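Local coordinates for protein NTF2-like nuclease/anti-CRISPR (Clostridia bacterium, PDB 7JTA) that is an anti-CRISPR and putative nuclease that relieves torsion in target plasmid DNA and impairs Cas9 activity, at residues Val8-Asp13 with Val22-Leu27. Residues are numbered along the deposited sequence; the frame is centred on the assembly and turned at random.
Sequences VEETRD and VIEAIL
V8-D13 and V22-L27 pair as the antiparallel arms of a beta hairpin, the first two strands of a four-stranded meander, and a classic beta bulge interrupts their register. V8 faces L27 and T11 faces A25 in non-hydrogen-bonded pairs, so three steps along one strand match two along the other, and E9 and E10 together lie opposite I26. E9 N donates to I26 O at 2.8 Å, while I26 N returns a bond to E10 O. The near-helical psi of E9 (-26°) takes up the extra residue and turns its CB toward the neighbouring strand; its OE1 forms a salt bridge with R33 on strand 32-42.

Beyond the bulge, one-to-one pairing resumes. R12 and E24 form a hydrogen-bonded pair, with R12 N to E24 O at 2.8 Å, the more bent bond, and E24 N to R12 O at 2.9 Å. CA-H...O contacts add to the ladder, T11 CA lying 3.1 Å from E24 O.

On the face bearing V8, T11 and I23, V8 CG2 lies alongside L27 CD2 at 3.6 Å, and T11 CG2 meets I23 CG2. On the other face, I26 CG1 packs on E10 CB at 4.0 Å and CG2 lies by the E9 carboxylate.

That face also carries a salt-bridge network of E10, R12 and E24. E10 OE2 makes a long salt bridge to R12 NE, but E10 OE1 comes to 3.1 Å from E24 OE1, the carboxylates nearly coplanar (27°); the R12 guanidinium probably offsets these like charges. E24 OE2 also pairs with R35, and R12 NH1 bonds to I59 O of a second subunit. The R12 chain bends at chi3 (59°), and NE reaches E24 OE1 at 3.2 Å from above the carboxylate plane, while NH2 makes a weak bond to E24 OE2.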
ATOM      1  N   VAL A   8      -1.840  -1.739  18.870  1.00 79.75           N
ATOM      2  CA  VAL A   8      -2.892  -1.838  17.864  1.00 86.57           C
ATOM      3  C   VAL A   8      -4.117  -1.091  18.377  1.00 68.18           C
ATOM      4  O   VAL A   8      -4.653  -1.411  19.443  1.00 79.47           O
ATOM      5  CB  VAL A   8      -3.226  -3.302  17.545  1.00 74.59           C
ATOM      6  CG1 VAL A   8      -4.362  -3.374  16.540  1.00 71.68           C
ATOM      7  CG2 VAL A   8      -1.996  -4.017  17.013  1.00 72.32           C
ATOM      8  N   GLU A   9      -4.557  -0.090  17.622  1.00 64.60           N
ATOM      9  CA  GLU A   9      -5.625   0.807  18.043  1.00 71.96           C
ATOM     10  C   GLU A   9      -6.961   0.504  17.379  1.00 79.01           C
ATOM     11  O   GLU A   9      -8.011   0.815  17.951  1.00 74.70           O
ATOM     12  CB  GLU A   9      -5.220   2.258  17.748  1.00 70.61           C
ATOM     13  CG  GLU A   9      -6.342   3.275  17.816  1.00104.98           C
ATOM     14  CD  GLU A   9      -5.942   4.608  17.203  1.00122.09           C
ATOM     15  OE1 GLU A   9      -4.909   5.173  17.626  1.00104.99           O
ATOM     16  OE2 GLU A   9      -6.658   5.091  16.299  1.00120.56           O
ATOM     17  N   GLU A  10      -6.948  -0.103  16.196  1.00 73.06           N
ATOM     18  CA  GLU A  10      -8.173  -0.360  15.457  1.00 59.85           C
ATOM     19  C   GLU A  10      -7.901  -1.452  14.436  1.00 62.50           C
ATOM     20  O   GLU A  10      -6.809  -1.518  13.869  1.00 74.59           O
ATOM     21  CB  GLU A  10      -8.678   0.910  14.765  1.00 56.29           C
ATOM     22  CG  GLU A  10     -10.065   0.792  14.159  1.00 70.63           C
ATOM     23  CD  GLU A  10     -10.034   0.654  12.648  1.00 80.72           C
ATOM     24  OE1 GLU A  10      -9.068   0.064  12.120  1.00 78.12           O
ATOM     25  OE2 GLU A  10     -10.975   1.138  11.986  1.00 97.00           O
ATOM     26  N   THR A  11      -8.893  -2.311  14.222  1.00 72.68           N
ATOM     27  CA  THR A  11      -8.856  -3.325  13.180  1.00 60.58           C
ATOM     28  C   THR A  11     -10.142  -3.239  12.375  1.00 64.38           C
ATOM     29  O   THR A  11     -11.175  -2.794  12.882  1.00 69.23           O
ATOM     30  CB  THR A  11      -8.692  -4.737  13.775  1.00 66.29           C
ATOM     31  OG1 THR A  11      -7.367  -4.894  14.290  1.00 81.12           O
ATOM     32  CG2 THR A  11      -8.952  -5.808  12.733  1.00 76.51           C
ATOM     33  N   ARG A  12     -10.080  -3.659  11.114  1.00 58.62           N
ATOM     34  CA  ARG A  12     -11.248  -3.522  10.261  1.00 56.66           C
ATOM     35  C   ARG A  12     -11.186  -4.534   9.127  1.00 64.68           C
ATOM     36  O   ARG A  12     -10.129  -4.757   8.535  1.00 64.10           O
ATOM     37  CB  ARG A  12     -11.377  -2.104   9.704  1.00 62.23           C
ATOM     38  CG  ARG A  12     -12.770  -1.796   9.214  1.00 63.89           C
ATOM     39  CD  ARG A  12     -13.072  -0.329   9.340  1.00 58.90           C
ATOM     40  NE  ARG A  12     -12.111   0.456   8.582  1.00 73.46           N
ATOM     41  CZ  ARG A  12     -12.253   0.751   7.295  1.00 87.35           C
ATOM     42  NH1 ARG A  12     -13.323   0.328   6.636  1.00 78.02           N
ATOM     43  NH2 ARG A  12     -11.328   1.467   6.668  1.00 80.26           N
ATOM     44  N   ASP A  13     -12.337  -5.134   8.835  1.00 77.15           N
ATOM     45  CA  ASP A  13     -12.487  -6.103   7.755  1.00 53.01           C
ATOM     46  C   ASP A  13     -12.831  -5.356   6.470  1.00 56.42           C
ATOM     47  O   ASP A  13     -13.929  -4.806   6.338  1.00 73.30           O
ATOM     48  CB  ASP A  13     -13.576  -7.099   8.132  1.00 60.76           C
ATOM     49  CG  ASP A  13     -13.632  -8.284   7.219  1.00 74.14           C
ATOM     50  OD1 ASP A  13     -13.850  -9.390   7.747  1.00 78.98           O
ATOM     51  OD2 ASP A  13     -13.438  -8.124   5.995  1.00 84.84           O
ATOM     52  N   VAL A  22      -9.110  -9.489   3.851  1.00 50.45           N
ATOM     53  CA  VAL A  22      -8.192  -8.353   3.840  1.00 53.79           C
ATOM     54  C   VAL A  22      -8.420  -7.532   5.103  1.00 52.90           C
ATOM     55  O   VAL A  22      -9.506  -6.978   5.304  1.00 54.36           O
ATOM     56  CB  VAL A  22      -8.383  -7.491   2.585  1.00 51.15           C
ATOM     57  CG1 VAL A  22      -7.549  -6.232   2.692  1.00 49.07           C
ATOM     58  CG2 VAL A  22      -8.000  -8.280   1.349  1.00 52.22           C
ATOM     59  N   ILE A  23      -7.392  -7.433   5.943  1.00 57.07           N
ATOM     60  CA  ILE A  23      -7.478  -6.769   7.237  1.00 52.83           C
ATOM     61  C   ILE A  23      -6.774  -5.421   7.179  1.00 53.41           C
ATOM     62  O   ILE A  23      -5.749  -5.266   6.508  1.00 59.41           O
ATOM     63  CB  ILE A  23      -6.863  -7.630   8.358  1.00 55.57           C
ATOM     64  CG1 ILE A  23      -7.527  -9.005   8.418  1.00 61.28           C
ATOM     65  CG2 ILE A  23      -6.979  -6.916   9.690  1.00 54.46           C
ATOM     66  CD1 ILE A  23      -6.868  -9.942   9.404  1.00 64.54           C
ATOM     67  N   GLU A  24      -7.343  -4.441   7.875  1.00 62.37           N
ATOM     68  CA  GLU A  24      -6.701  -3.163   8.137  1.00 54.00           C
ATOM     69  C   GLU A  24      -6.488  -3.012   9.633  1.00 65.14           C
ATOM     70  O   GLU A  24      -7.367  -3.354  10.428  1.00 76.78           O
ATOM     71  CB  GLU A  24      -7.527  -1.984   7.645  1.00 55.45           C
ATOM     72  CG  GLU A  24      -7.236  -0.725   8.449  1.00 67.86           C
ATOM     73  CD  GLU A  24      -8.218   0.390   8.184  1.00 80.22           C
ATOM     74  OE1 GLU A  24      -9.004   0.714   9.099  1.00 73.02           O
ATOM     75  OE2 GLU A  24      -8.222   0.921   7.055  1.00 74.06           O
ATOM     76  N   ALA A  25      -5.319  -2.506  10.015  1.00 57.03           N
ATOM     77  CA  ALA A  25      -5.041  -2.169  11.403  1.00 52.07           C
ATOM     78  C   ALA A  25      -4.459  -0.767  11.460  1.00 62.04           C
ATOM     79  O   ALA A  25      -3.719  -0.358  10.562  1.00 62.80           O
ATOM     80  CB  ALA A  25      -4.083  -3.176  12.049  1.00 49.06           C
ATOM     81  N   ILE A  26      -4.807  -0.030  12.509  1.00 62.40           N
ATOM     82  CA  ILE A  26      -4.174   1.246  12.810  1.00 59.24           C
ATOM     83  C   ILE A  26      -3.197   1.003  13.947  1.00 61.31           C
ATOM     84  O   ILE A  26      -3.604   0.632  15.053  1.00 66.71           O
ATOM     85  CB  ILE A  26      -5.206   2.316  13.190  1.00 65.85           C
ATOM     86  CG1 ILE A  26      -6.206   2.519  12.052  1.00 65.76           C
ATOM     87  CG2 ILE A  26      -4.501   3.620  13.507  1.00 60.70           C
ATOM     88  CD1 ILE A  26      -5.569   2.786  10.711  1.00 64.78           C
ATOM     89  N   LEU A  27      -1.910   1.190  13.675  1.00 71.89           N
ATOM     90  CA  LEU A  27      -0.861   0.989  14.662  1.00 72.04           C
ATOM     91  C   LEU A  27      -0.352   2.330  15.169  1.00 69.58           C
ATOM     92  O   LEU A  27      -0.281   3.305  14.416  1.00 76.82           O
ATOM     93  CB  LEU A  27       0.296   0.189  14.061  1.00 64.92           C
ATOM     94  CG  LEU A  27      -0.103  -1.090  13.324  1.00 69.00           C
ATOM     95  CD1 LEU A  27       1.128  -1.861  12.881  1.00 60.79           C
ATOM     96  CD2 LEU A  27      -1.001  -1.960  14.189  1.00 72.18           C
TER